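Local atomic coordinates of neuraminidase (Influenza A virus, PDB entry 4GDI), a protein that is a tetrameric, calcium-binding neuraminidase-like surface glycoprotein of a bat influenza A virus, related to the sialidases but with a diverged putative active site. Residues 8-16 with 201-209; 75-83 with 93-102. All coordinates share one frame; numbering follows the deposited sequence.

Interaction 1 of 2, residues 8-16 with 201-209; sequences YWRAKSQMC and TCYTINNLI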
ATOM      1  N   TYR A   8     -15.107  17.820  16.368  1.00 36.28           N
ATOM      2  CA  TYR A   8     -15.600  18.155  15.039  1.00 30.32           C
ATOM      3  C   TYR A   8     -14.788  19.321  14.537  1.00 32.79           C
ATOM      4  O   TYR A   8     -14.407  20.215  15.296  1.00 30.30           O
ATOM      5  CB  TYR A   8     -17.091  18.504  15.034  1.00 25.75           C
ATOM      6  CG  TYR A   8     -17.983  17.311  15.251  1.00 27.57           C
ATOM      7  CD1 TYR A   8     -17.986  16.254  14.352  1.00 26.66           C
ATOM      8  CD2 TYR A   8     -18.835  17.241  16.350  1.00 37.28           C
ATOM      9  CE1 TYR A   8     -18.808  15.158  14.533  1.00 33.26           C
ATOM     10  CE2 TYR A   8     -19.659  16.148  16.545  1.00 38.20           C
ATOM     11  CZ  TYR A   8     -19.633  15.104  15.637  1.00 36.39           C
ATOM     12  OH  TYR A   8     -20.443  14.014  15.823  1.00 38.30           O
ATOM     13  N   TRP A   9     -14.503  19.306  13.247  1.00 26.26           N
ATOM     14  CA  TRP A   9     -13.683  20.343  12.673  1.00 22.06           C
ATOM     15  C   TRP A   9     -14.477  21.621  12.516  1.00 25.69           C
ATOM     16  O   TRP A   9     -15.688  21.590  12.312  1.00 28.77           O
ATOM     17  CB  TRP A   9     -13.177  19.888  11.306  1.00 29.79           C
ATOM     18  CG  TRP A   9     -12.384  20.908  10.602  1.00 26.70           C
ATOM     19  CD1 TRP A   9     -11.067  21.163  10.769  1.00 24.35           C
ATOM     20  CD2 TRP A   9     -12.847  21.809   9.587  1.00 30.65           C
ATOM     21  NE1 TRP A   9     -10.671  22.173   9.930  1.00 25.86           N
ATOM     22  CE2 TRP A   9     -11.744  22.587   9.189  1.00 26.30           C
ATOM     23  CE3 TRP A   9     -14.086  22.030   8.977  1.00 30.46           C
ATOM     24  CZ2 TRP A   9     -11.836  23.585   8.205  1.00 26.20           C
ATOM     25  CZ3 TRP A   9     -14.181  23.010   7.998  1.00 25.79           C
ATOM     26  CH2 TRP A   9     -13.057  23.778   7.620  1.00 25.49           C
ATOM     27  N   ARG A  10     -13.789  22.748  12.613  1.00 25.70           N
ATOM     28  CA  ARG A  10     -14.330  24.003  12.121  1.00 31.13           C
ATOM     29  C   ARG A  10     -13.170  24.843  11.633  1.00 33.06           C
ATOM     30  O   ARG A  10     -12.038  24.656  12.074  1.00 35.19           O
ATOM     31  CB  ARG A  10     -15.120  24.737  13.204  1.00 39.14           C
ATOM     32  CG  ARG A  10     -14.274  25.308  14.314  1.00 43.69           C
ATOM     33  CD  ARG A  10     -15.065  25.378  15.609  1.00 77.88           C
ATOM     34  NE  ARG A  10     -15.434  24.038  16.075  1.00 92.12           N
ATOM     35  CZ  ARG A  10     -15.031  23.478  17.214  1.00 92.56           C
ATOM     36  NH1 ARG A  10     -14.242  24.129  18.064  1.00 88.65           N
ATOM     37  NH2 ARG A  10     -15.436  22.248  17.511  1.00 87.73           N
ATOM     38  N   ALA A  11     -13.453  25.767  10.725  1.00 31.12           N
ATOM     39  CA  ALA A  11     -12.429  26.630  10.162  1.00 31.12           C
ATOM     40  C   ALA A  11     -11.730  27.435  11.253  1.00 27.79           C
ATOM     41  O   ALA A  11     -12.311  27.715  12.289  1.00 27.63           O
ATOM     42  CB  ALA A  11     -13.044  27.567   9.156  1.00 27.35           C
ATOM     43  N   LYS A  12     -10.486  27.816  11.007  1.00 31.25           N
ATOM     44  CA  LYS A  12      -9.787  28.694  11.928  1.00 36.37           C
ATOM     45  C   LYS A  12     -10.497  30.037  11.859  1.00 34.57           C
ATOM     46  O   LYS A  12     -11.252  30.283  10.925  1.00 31.50           O
ATOM     47  CB  LYS A  12      -8.307  28.807  11.564  1.00 26.22           C
ATOM     48  CG  LYS A  12      -7.676  27.447  11.318  1.00 34.29           C
ATOM     49  CD  LYS A  12      -6.230  27.369  11.757  1.00 42.56           C
ATOM     50  CE  LYS A  12      -5.740  25.919  11.685  1.00 35.86           C
ATOM     51  NZ  LYS A  12      -4.671  25.638  12.658  1.00 39.88           N
ATOM     52  N   SER A  13     -10.242  30.900  12.837  1.00 36.43           N
ATOM     53  CA  SER A  13     -11.114  32.044  13.108  1.00 42.32           C
ATOM     54  C   SER A  13     -11.100  33.122  12.030  1.00 35.07           C
ATOM     55  O   SER A  13     -12.049  33.880  11.895  1.00 34.89           O
ATOM     56  CB  SER A  13     -10.772  32.662  14.475  1.00 42.63           C
ATOM     57  OG  SER A  13      -9.431  33.129  14.508  1.00 46.73           O
ATOM     58  N   GLN A  14     -10.025  33.210  11.266  1.00 31.23           N
ATOM     59  CA  GLN A  14      -9.984  34.172  10.180  1.00 24.49           C
ATOM     60  C   GLN A  14      -9.289  33.540   8.987  1.00 29.60           C
ATOM     61  O   GLN A  14      -8.436  32.682   9.150  1.00 27.20           O
ATOM     62  CB  GLN A  14      -9.231  35.435  10.604  1.00 38.47           C
ATOM     63  CG  GLN A  14      -9.863  36.183  11.780  1.00 57.42           C
ATOM     64  CD  GLN A  14     -11.232  36.766  11.442  1.00 73.57           C
ATOM     65  OE1 GLN A  14     -11.527  37.059  10.281  1.00 76.86           O
ATOM     66  NE2 GLN A  14     -12.076  36.930  12.461  1.00 66.10           N
ATOM     67  N   MET A  15      -9.665  33.971   7.794  1.00 29.23           N
ATOM     68  CA  MET A  15      -9.006  33.511   6.585  1.00 29.79           C
ATOM     69  C   MET A  15      -7.643  34.157   6.466  1.00 27.10           C
ATOM     70  O   MET A  15      -7.482  35.324   6.799  1.00 31.83           O
ATOM     71  CB  MET A  15      -9.834  33.877   5.364  1.00 26.04           C
ATOM     72  CG  MET A  15      -9.212  33.349   4.060  1.00 35.97           C
ATOM     73  SD  MET A  15     -10.292  33.502   2.621  1.00 47.32           S
ATOM     74  CE  MET A  15     -11.511  32.237   3.032  1.00 39.82           C
ATOM     75  N   CYS A  16      -6.659  33.405   5.985  1.00 29.50           N
ATOM     76  CA  CYS A  16      -5.341  33.973   5.736  1.00 35.34           C
ATOM     77  C   CYS A  16      -5.459  35.070   4.685  1.00 37.26           C
ATOM     78  O   CYS A  16      -6.308  34.997   3.793  1.00 36.74           O
ATOM     79  CB  CYS A  16      -4.364  32.891   5.267  1.00 32.32           C
ATOM     80  SG  CYS A  16      -4.103  31.555   6.450  1.00 33.25           S
ATOM     81  N   THR A 201     -19.643  25.452  -5.710  1.00 18.32           N
ATOM     82  CA  THR A 201     -18.381  25.160  -5.070  1.00 16.34           C
ATOM     83  C   THR A 201     -18.221  26.156  -3.923  1.00 23.02           C
ATOM     84  O   THR A 201     -18.426  27.365  -4.088  1.00 22.78           O
ATOM     85  CB  THR A 201     -17.196  25.192  -6.072  1.00 22.80           C
ATOM     86  OG1 THR A 201     -15.955  24.965  -5.396  1.00 25.17           O
ATOM     87  CG2 THR A 201     -17.111  26.548  -6.810  1.00 23.92           C
ATOM     88  N   CYS A 202     -17.875  25.642  -2.746  1.00 21.89           N
ATOM     89  CA  CYS A 202     -18.067  26.391  -1.503  1.00 17.33           C
ATOM     90  C   CYS A 202     -16.855  26.312  -0.577  1.00 21.00           C
ATOM     91  O   CYS A 202     -16.015  25.412  -0.703  1.00 23.97           O
ATOM     92  CB  CYS A 202     -19.256  25.811  -0.721  1.00 18.73           C
ATOM     93  SG  CYS A 202     -20.836  25.601  -1.596  1.00 25.15           S
ATOM     94  N   TYR A 203     -16.796  27.244   0.370  1.00 19.12           N
ATOM     95  CA  TYR A 203     -15.827  27.196   1.457  1.00 18.81           C
ATOM     96  C   TYR A 203     -16.525  27.777   2.674  1.00 22.27           C
ATOM     97  O   TYR A 203     -17.627  28.319   2.556  1.00 22.16           O
ATOM     98  CB  TYR A 203     -14.545  27.965   1.123  1.00 18.42           C
ATOM     99  CG  TYR A 203     -14.765  29.432   0.894  1.00 17.04           C
ATOM    100  CD1 TYR A 203     -15.093  29.913  -0.372  1.00 22.40           C
ATOM    101  CD2 TYR A 203     -14.647  30.344   1.938  1.00 25.75           C
ATOM    102  CE1 TYR A 203     -15.298  31.267  -0.594  1.00 16.43           C
ATOM    103  CE2 TYR A 203     -14.844  31.703   1.726  1.00 25.94           C
ATOM    104  CZ  TYR A 203     -15.174  32.151   0.457  1.00 20.66           C
ATOM    105  OH  TYR A 203     -15.381  33.484   0.246  1.00 19.93           O
ATOM    106  N   THR A 204     -15.912  27.629   3.845  1.00 20.22           N
ATOM    107  CA  THR A 204     -16.485  28.187   5.060  1.00 24.87           C
ATOM    108  C   THR A 204     -15.480  29.048   5.830  1.00 24.83           C
ATOM    109  O   THR A 204     -14.282  28.763   5.864  1.00 24.56           O
ATOM    110  CB  THR A 204     -17.018  27.093   5.986  1.00 25.19           C
ATOM    111  OG1 THR A 204     -17.621  27.707   7.134  1.00 29.45           O
ATOM    112  CG2 THR A 204     -15.901  26.173   6.427  1.00 21.89           C
ATOM    113  N   ILE A 205     -15.986  30.119   6.430  1.00 29.30           N
ATOM    114  CA  ILE A 205     -15.169  31.006   7.254  1.00 30.24           C
ATOM    115  C   ILE A 205     -16.072  31.788   8.202  1.00 49.96           C
ATOM    116  O   ILE A 205     -17.180  32.169   7.817  1.00 36.52           O
ATOM    117  CB  ILE A 205     -14.357  31.997   6.395  1.00 35.96           C
ATOM    118  CG1 ILE A 205     -13.247  32.652   7.228  1.00 48.73           C
ATOM    119  CG2 ILE A 205     -15.262  33.068   5.800  1.00 50.72           C
ATOM    120  CD1 ILE A 205     -12.221  31.669   7.781  1.00 50.16           C
ATOM    121  N   ASN A 206     -15.567  32.060   9.410  1.00 69.87           N
ATOM    122  CA  ASN A 206     -16.374  32.481  10.575  1.00 66.26           C
ATOM    123  C   ASN A 206     -17.864  32.134  10.507  1.00 47.36           C
ATOM    124  O   ASN A 206     -18.709  33.015  10.377  1.00 49.81           O
ATOM    125  CB  ASN A 206     -16.193  33.976  10.941  1.00 74.41           C
ATOM    126  CG  ASN A 206     -15.580  34.807   9.830  1.00 71.86           C
ATOM    127  OD1 ASN A 206     -16.160  34.947   8.752  1.00 75.38           O
ATOM    128  ND2 ASN A 206     -14.416  35.410  10.110  1.00 53.60           N
ATOM    129  N   ASN A 207     -18.166  30.840  10.603  1.00 52.95           N
ATOM    130  CA  ASN A 207     -19.549  30.343  10.649  1.00 50.52           C
ATOM    131  C   ASN A 207     -20.474  30.693   9.454  1.00 43.60           C
ATOM    132  O   ASN A 207     -21.692  30.515   9.529  1.00 45.41           O
ATOM    133  CB  ASN A 207     -20.200  30.764  11.967  1.00 58.40           C
ATOM    134  CG  ASN A 207     -19.537  30.110  13.176  1.00 69.93           C
ATOM    135  OD1 ASN A 207     -19.895  28.998  13.572  1.00 67.82           O
ATOM    136  ND2 ASN A 207     -18.558  30.798  13.760  1.00 60.49           N
ATOM    137  N   LEU A 208     -19.891  31.158   8.353  1.00 29.86           N
ATOM    138  CA  LEU A 208     -20.630  31.392   7.113  1.00 24.38           C
ATOM    139  C   LEU A 208     -20.205  30.383   6.064  1.00 25.48           C
ATOM    140  O   LEU A 208     -19.075  29.901   6.085  1.00 25.28           O
ATOM    141  CB  LEU A 208     -20.323  32.784   6.561  1.00 29.12           C
ATOM    142  CG  LEU A 208     -20.830  33.953   7.400  1.00 42.50           C
ATOM    143  CD1 LEU A 208     -20.459  35.270   6.739  1.00 38.37           C
ATOM    144  CD2 LEU A 208     -22.334  33.838   7.569  1.00 48.83           C
ATOM    145  N   ILE A 209     -21.110  30.070   5.150  1.00 25.36           N
ATOM    146  CA  ILE A 209     -20.786  29.217   4.026  1.00 23.58           C
ATOM    147  C   ILE A 209     -20.951  30.120   2.807  1.00 22.77           C
ATOM    148  O   ILE A 209     -21.957  30.806   2.674  1.00 22.03           O
ATOM    149  CB  ILE A 209     -21.721  27.990   3.917  1.00 19.76           C
ATOM    150  CG1 ILE A 209     -21.709  27.138   5.205  1.00 19.04           C
ATOM    151  CG2 ILE A 209     -21.320  27.114   2.703  1.00 22.93           C
ATOM    152  CD1 ILE A 209     -22.515  27.720   6.353  1.00 36.50           C
TER
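Ile205 pushes its side-chain tip into the bend that residues 12-15 make in the N-terminal loop. Ile205 ends one strand of a beta hairpin, with Asn206 and Asn207 as the two-residue turn. The hairpin belongs to a four-stranded antiparallel sheet of the beta-propeller.

From CB of Ile205, CG1 runs opposite the backbone N (chi1 -165°) and comes 3.9 Å from Met15 N. CD1 goes deeper. It lies 3.4 Å from Met15 N and 3.6 Å from Lys12 O. Ala11 CB is more distant from this methyl. The tip of Ile205 thus rests mainly on backbone atoms of the loop.

Beyond it, Met15 turns its end at chi3 (-71°), which carries CE across to the Tyr203 ring. Met15 CE is 3.6 Å from Tyr203 CE2, and the two side chains cross at about a right angle. The phenol oxygen of Tyr203 is hydrogen-bonded to Glu274.

Thr204 meets the start of the loop. Its CG2 methyl touches the six-membered ring of Trp9, 3.9 Å from CH2. Ala11 CB rests near Thr204 O; that oxygen accepts a hydrogen bond from Gln325 NE2.

At the turn, Asn206 ND2 gives Ser13 O a weak hydrogen bond of 3.3 Å. Asn206 is exposed and poorly ordered, so this link is loose.

The hairpin is closed within itself. Leu208 O takes two donors: the backbone N of Ile205, and Thr204 OG1 at 2.8 Å, which sits above the carbonyl plane.

Interaction 2 of 2, residues 75-83 with 93-102; sequences WEESLYKTP and SEMILPGRSS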
ATOM      1  N   TRP A  75     -20.663   3.669 -18.509  1.00 30.25           N
ATOM      2  CA  TRP A  75     -22.087   3.874 -18.256  1.00 33.20           C
ATOM      3  C   TRP A  75     -22.553   3.277 -16.934  1.00 32.82           C
ATOM      4  O   TRP A  75     -23.658   3.569 -16.477  1.00 35.52           O
ATOM      5  CB  TRP A  75     -22.937   3.376 -19.427  1.00 37.90           C
ATOM      6  CG  TRP A  75     -22.883   1.915 -19.652  1.00 33.19           C
ATOM      7  CD1 TRP A  75     -23.629   0.962 -19.022  1.00 49.64           C
ATOM      8  CD2 TRP A  75     -22.054   1.224 -20.591  1.00 40.80           C
ATOM      9  NE1 TRP A  75     -23.311  -0.286 -19.506  1.00 50.35           N
ATOM     10  CE2 TRP A  75     -22.348  -0.152 -20.472  1.00 38.59           C
ATOM     11  CE3 TRP A  75     -21.090   1.632 -21.521  1.00 45.15           C
ATOM     12  CZ2 TRP A  75     -21.710  -1.118 -21.243  1.00 40.21           C
ATOM     13  CZ3 TRP A  75     -20.459   0.668 -22.287  1.00 44.39           C
ATOM     14  CH2 TRP A  75     -20.773  -0.690 -22.145  1.00 48.33           C
ATOM     15  N   GLU A  76     -21.702   2.467 -16.312  1.00 32.04           N
ATOM     16  CA  GLU A  76     -21.908   2.073 -14.920  1.00 36.68           C
ATOM     17  C   GLU A  76     -21.042   2.958 -14.031  1.00 36.12           C
ATOM     18  O   GLU A  76     -19.885   2.636 -13.739  1.00 28.02           O
ATOM     19  CB  GLU A  76     -21.549   0.610 -14.710  1.00 33.46           C
ATOM     20  CG  GLU A  76     -22.436  -0.338 -15.483  1.00 47.50           C
ATOM     21  CD  GLU A  76     -22.298  -1.766 -15.005  1.00 58.03           C
ATOM     22  OE1 GLU A  76     -22.199  -1.973 -13.777  1.00 58.37           O
ATOM     23  OE2 GLU A  76     -22.287  -2.676 -15.858  1.00 61.23           O
ATOM     24  N   GLU A  77     -21.616   4.079 -13.611  1.00 28.00           N
ATOM     25  CA  GLU A  77     -20.842   5.156 -13.021  1.00 32.48           C
ATOM     26  C   GLU A  77     -20.667   4.979 -11.529  1.00 17.68           C
ATOM     27  O   GLU A  77     -21.648   4.842 -10.787  1.00 24.39           O
ATOM     28  CB  GLU A  77     -21.511   6.501 -13.310  1.00 37.46           C
ATOM     29  CG  GLU A  77     -21.727   6.736 -14.787  1.00 45.21           C
ATOM     30  CD  GLU A  77     -22.134   8.160 -15.107  1.00 49.21           C
ATOM     31  OE1 GLU A  77     -21.233   9.006 -15.277  1.00 56.51           O
ATOM     32  OE2 GLU A  77     -23.351   8.424 -15.208  1.00 55.86           O
ATOM     33  N   SER A  78     -19.410   5.028 -11.100  1.00 22.25           N
ATOM     34  CA  SER A  78     -19.082   4.948  -9.677  1.00 20.16           C
ATOM     35  C   SER A  78     -18.088   6.025  -9.258  1.00 28.61           C
ATOM     36  O   SER A  78     -17.197   6.424 -10.020  1.00 16.21           O
ATOM     37  CB  SER A  78     -18.524   3.561  -9.339  1.00 23.97           C
ATOM     38  OG  SER A  78     -19.536   2.565  -9.436  1.00 31.53           O
ATOM     39  N   LEU A  79     -18.274   6.491  -8.029  1.00 23.32           N
ATOM     40  CA  LEU A  79     -17.386   7.434  -7.382  1.00 23.13           C
ATOM     41  C   LEU A  79     -16.186   6.709  -6.759  1.00 24.79           C
ATOM     42  O   LEU A  79     -16.354   5.702  -6.060  1.00 24.11           O
ATOM     43  CB  LEU A  79     -18.173   8.144  -6.273  1.00 22.95           C
ATOM     44  CG  LEU A  79     -17.375   9.029  -5.328  1.00 27.45           C
ATOM     45  CD1 LEU A  79     -16.904  10.304  -6.048  1.00 22.90           C
ATOM     46  CD2 LEU A  79     -18.227   9.349  -4.095  1.00 23.10           C
ATOM     47  N   TYR A  80     -14.995   7.255  -6.981  1.00 21.69           N
ATOM     48  CA  TYR A  80     -13.741   6.717  -6.457  1.00 27.57           C
ATOM     49  C   TYR A  80     -13.015   7.831  -5.728  1.00 28.53           C
ATOM     50  O   TYR A  80     -13.317   9.007  -5.925  1.00 26.97           O
ATOM     51  CB  TYR A  80     -12.799   6.261  -7.590  1.00 22.49           C
ATOM     52  CG  TYR A  80     -13.178   4.995  -8.315  1.00 19.98           C
ATOM     53  CD1 TYR A  80     -14.317   4.936  -9.107  1.00 26.64           C
ATOM     54  CD2 TYR A  80     -12.367   3.863  -8.241  1.00 30.45           C
ATOM     55  CE1 TYR A  80     -14.652   3.772  -9.787  1.00 31.57           C
ATOM     56  CE2 TYR A  80     -12.692   2.696  -8.916  1.00 26.91           C
ATOM     57  CZ  TYR A  80     -13.838   2.655  -9.682  1.00 30.92           C
ATOM     58  OH  TYR A  80     -14.157   1.502 -10.363  1.00 33.87           O
ATOM     59  N   LYS A  81     -12.038   7.465  -4.909  1.00 22.99           N
ATOM     60  CA  LYS A  81     -11.114   8.448  -4.382  1.00 24.24           C
ATOM     61  C   LYS A  81      -9.692   7.920  -4.365  1.00 27.80           C
ATOM     62  O   LYS A  81      -9.442   6.718  -4.195  1.00 24.30           O
ATOM     63  CB  LYS A  81     -11.528   8.936  -2.996  1.00 31.00           C
ATOM     64  CG  LYS A  81     -11.178   8.018  -1.848  1.00 35.43           C
ATOM     65  CD  LYS A  81     -11.248   8.790  -0.533  1.00 27.90           C
ATOM     66  CE  LYS A  81     -11.162   7.870   0.681  1.00 37.82           C
ATOM     67  NZ  LYS A  81     -10.788   8.629   1.918  1.00 52.21           N
ATOM     68  N   THR A  82      -8.771   8.851  -4.558  1.00 19.07           N
ATOM     69  CA  THR A  82      -7.345   8.572  -4.656  1.00 22.66           C
ATOM     70  C   THR A  82      -6.583   9.623  -3.846  1.00 16.98           C
ATOM     71  O   THR A  82      -6.917  10.809  -3.914  1.00 21.97           O
ATOM     72  CB  THR A  82      -6.887   8.693  -6.136  1.00 22.92           C
ATOM     73  OG1 THR A  82      -7.605   7.747  -6.930  1.00 22.65           O
ATOM     74  CG2 THR A  82      -5.399   8.436  -6.273  1.00 29.20           C
ATOM     75  N   PRO A  83      -5.552   9.208  -3.093  1.00 19.32           N
ATOM     76  CA  PRO A  83      -4.699  10.203  -2.423  1.00 25.52           C
ATOM     77  C   PRO A  83      -4.113  11.184  -3.425  1.00 23.18           C
ATOM     78  O   PRO A  83      -3.667  10.788  -4.499  1.00 24.92           O
ATOM     79  CB  PRO A  83      -3.590   9.355  -1.779  1.00 32.27           C
ATOM     80  CG  PRO A  83      -4.180   8.007  -1.621  1.00 36.94           C
ATOM     81  CD  PRO A  83      -5.137   7.829  -2.782  1.00 33.10           C
ATOM     82  N   SER A  93      -6.516   3.535  -5.983  1.00 25.86           N
ATOM     83  CA  SER A  93      -7.829   4.177  -5.955  1.00 26.10           C
ATOM     84  C   SER A  93      -8.851   3.263  -5.321  1.00 25.30           C
ATOM     85  O   SER A  93      -8.827   2.057  -5.541  1.00 26.03           O
ATOM     86  CB  SER A  93      -8.300   4.530  -7.378  1.00 32.93           C
ATOM     87  OG  SER A  93      -7.432   5.466  -7.991  1.00 37.50           O
ATOM     88  N   GLU A  94      -9.746   3.846  -4.532  1.00 22.97           N
ATOM     89  CA  GLU A  94     -10.781   3.079  -3.855  1.00 30.32           C
ATOM     90  C   GLU A  94     -12.134   3.421  -4.463  1.00 28.67           C
ATOM     91  O   GLU A  94     -12.468   4.589  -4.615  1.00 28.65           O
ATOM     92  CB  GLU A  94     -10.777   3.429  -2.368  1.00 27.49           C
ATOM     93  CG  GLU A  94     -11.974   2.961  -1.593  1.00 37.69           C
ATOM     94  CD  GLU A  94     -11.951   3.425  -0.148  1.00 52.80           C
ATOM     95  OE1 GLU A  94     -11.030   4.187   0.214  1.00 52.36           O
ATOM     96  OE2 GLU A  94     -12.857   3.029   0.620  1.00 52.15           O
ATOM     97  N   MET A  95     -12.912   2.405  -4.810  1.00 25.45           N
ATOM     98  CA  MET A  95     -14.289   2.631  -5.234  1.00 23.00           C
ATOM     99  C   MET A  95     -15.148   2.836  -3.984  1.00 26.87           C
ATOM    100  O   MET A  95     -15.096   2.032  -3.066  1.00 32.76           O
ATOM    101  CB  MET A  95     -14.810   1.454  -6.056  1.00 25.56           C
ATOM    102  CG  MET A  95     -16.245   1.648  -6.534  1.00 29.79           C
ATOM    103  SD  MET A  95     -17.021   0.097  -7.053  1.00 36.69           S
ATOM    104  CE  MET A  95     -16.397  -0.104  -8.710  1.00 34.18           C
ATOM    105  N   ILE A  96     -15.917   3.923  -3.945  1.00 21.65           N
ATOM    106  CA  ILE A  96     -16.687   4.286  -2.751  1.00 25.13           C
ATOM    107  C   ILE A  96     -18.170   3.919  -2.836  1.00 28.47           C
ATOM    108  O   ILE A  96     -18.694   3.252  -1.947  1.00 26.20           O
ATOM    109  CB  ILE A  96     -16.577   5.794  -2.452  1.00 26.02           C
ATOM    110  CG1 ILE A  96     -15.117   6.173  -2.157  1.00 28.52           C
ATOM    111  CG2 ILE A  96     -17.456   6.161  -1.253  1.00 20.40           C
ATOM    112  CD1 ILE A  96     -14.888   7.648  -2.038  1.00 35.61           C
ATOM    113  N   LEU A  97     -18.840   4.391  -3.887  1.00 23.35           N
ATOM    114  CA  LEU A  97     -20.270   4.158  -4.109  1.00 26.39           C
ATOM    115  C   LEU A  97     -20.562   4.308  -5.599  1.00 25.08           C
ATOM    116  O   LEU A  97     -19.799   4.958  -6.310  1.00 28.22           O
ATOM    117  CB  LEU A  97     -21.122   5.187  -3.345  1.00 19.82           C
ATOM    118  CG  LEU A  97     -21.376   5.022  -1.840  1.00 24.35           C
ATOM    119  CD1 LEU A  97     -22.020   6.267  -1.321  1.00 32.89           C
ATOM    120  CD2 LEU A  97     -22.266   3.816  -1.522  1.00 27.81           C
ATOM    121  N   PRO A  98     -21.673   3.727  -6.076  1.00 26.72           N
ATOM    122  CA  PRO A  98     -22.148   4.075  -7.418  1.00 22.08           C
ATOM    123  C   PRO A  98     -22.686   5.502  -7.412  1.00 23.33           C
ATOM    124  O   PRO A  98     -23.278   5.916  -6.412  1.00 23.98           O
ATOM    125  CB  PRO A  98     -23.293   3.084  -7.666  1.00 24.25           C
ATOM    126  CG  PRO A  98     -23.722   2.647  -6.319  1.00 29.12           C
ATOM    127  CD  PRO A  98     -22.524   2.711  -5.428  1.00 28.66           C
ATOM    128  N   GLY A  99     -22.472   6.243  -8.491  1.00 24.49           N
ATOM    129  CA  GLY A  99     -22.956   7.613  -8.571  1.00 28.56           C
ATOM    130  C   GLY A  99     -22.599   8.317  -9.866  1.00 29.52           C
ATOM    131  O   GLY A  99     -21.546   8.041 -10.451  1.00 22.79           O
ATOM    132  N   ARG A 100     -23.486   9.218 -10.300  1.00 26.74           N
ATOM    133  CA  ARG A 100     -23.283  10.026 -11.508  1.00 30.29           C
ATOM    134  C   ARG A 100     -22.792  11.430 -11.141  1.00 29.91           C
ATOM    135  O   ARG A 100     -22.099  12.089 -11.921  1.00 24.30           O
ATOM    136  CB  ARG A 100     -24.591  10.159 -12.293  1.00 27.20           C
ATOM    137  CG  ARG A 100     -25.301   8.837 -12.561  1.00 42.50           C
ATOM    138  CD  ARG A 100     -26.637   9.070 -13.264  1.00 47.91           C
ATOM    139  NE  ARG A 100     -26.467   9.339 -14.685  1.00 69.99           N
ATOM    140  CZ  ARG A 100     -26.509   8.411 -15.637  1.00 89.74           C
ATOM    141  NH1 ARG A 100     -26.725   7.135 -15.333  1.00 86.33           N
ATOM    142  NH2 ARG A 100     -26.340   8.762 -16.905  1.00 98.80           N
ATOM    143  N   SER A 101     -23.198  11.897  -9.963  1.00 24.00           N
ATOM    144  CA  SER A 101     -22.640  13.104  -9.390  1.00 24.90           C
ATOM    145  C   SER A 101     -22.458  12.885  -7.894  1.00 25.30           C
ATOM    146  O   SER A 101     -23.024  11.954  -7.311  1.00 23.72           O
ATOM    147  CB  SER A 101     -23.525  14.318  -9.664  1.00 20.14           C
ATOM    148  OG  SER A 101     -24.804  14.229  -9.037  1.00 21.98           O
ATOM    149  N   SER A 102     -21.667  13.738  -7.266  1.00 21.40           N
ATOM    150  CA  SER A 102     -21.334  13.506  -5.862  1.00 20.71           C
ATOM    151  C   SER A 102     -20.895  14.738  -5.093  1.00 22.80           C
ATOM    152  O   SER A 102     -20.656  15.803  -5.651  1.00 22.81           O
ATOM    153  CB  SER A 102     -20.233  12.449  -5.764  1.00 19.02           C
ATOM    154  OG  SER A 102     -18.964  13.028  -5.988  1.00 22.28           O
TER
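Leu79 is hydrogen-bonded through its backbone to two neighbours on the facing strand. Leu79 N donates to Leu97 O, nearly in line with that carbonyl, and Leu79 O accepts from Ile96 N at 2.8 Å. Both Ile96 and Leu97 face Leu79, which makes a classic beta bulge. Lys81 and Glu94 form a regular hydrogen-bonded pair: Lys81 N to Glu94 O and Glu94 N to Lys81 O are both 2.9 Å. At the other end, Gly99 N reaches Glu77 O from above the carbonyl plane.

Met95 lays CB over one face of the Tyr80 ring, 4.0 Å from its centroid, a CH-pi contact. Its sulfur lies farther out and oblique, a Met-aromatic contact. The chain bends at chi3 (-81°), and CE ends 3.2 Å from Tyr80 OH.

The backbone bonds join strands 78-83 and 94-98 into an antiparallel hairpin of one propeller sheet. Strand 53-64 pairs with the other side of 78-83. A second subunit packs on this hairpin: its His25 touches Met95 and its Phe28 touches Tyr80.

Apolar packing lies on the face bearing Leu79 and Lys81. Leu79 CD2 meets Ile96 CB at 4.2 Å. Ile96 CD1 presses on the aliphatic part of Lys81, 3.7 Å from its CB. Separately, Leu79 CD1 lies beside Ser102 OG, which is hydrogen-bonded to Tyr45.

Charge and hydroxyl contacts mark the ends. Glu77 OE2 sits over the centre of the Arg100 guanidinium, 3.2 Å from CZ. Because it lies over the face, no N-H points at it and only the charges attract. The carboxylate and guanidinium planes are 88° apart. Glu77 OE1 pairs with Arg43. Thr82 OG1 and Ser93 OG share a short hydrogen bond of 2.5 Å, and Thr82 OG1 is also hydrogen-bonded to Ser88.

The chain starts with residues 8-16, a loop ahead of strand 20-25. It then runs through strands 20-25, 39-42, 44-48 and 53-64 to residues 75-83. Interaction 2 forms soon after, since 93-102 follows across only nine residues. It closes a local hairpin, and from Ser102 the chain continues along strand 101-106 of the next sheet. Interaction 1 closes much later, when 201-209 comes back to the N-terminal loop across 184 residues. Interaction 2 is nested inside this long loop. The two do not touch: their centres are 27 Å apart and their nearest atoms about 10 Å. One contact joins neighbouring strands of a sheet; the other ties the N-terminal loop to a distant hairpin.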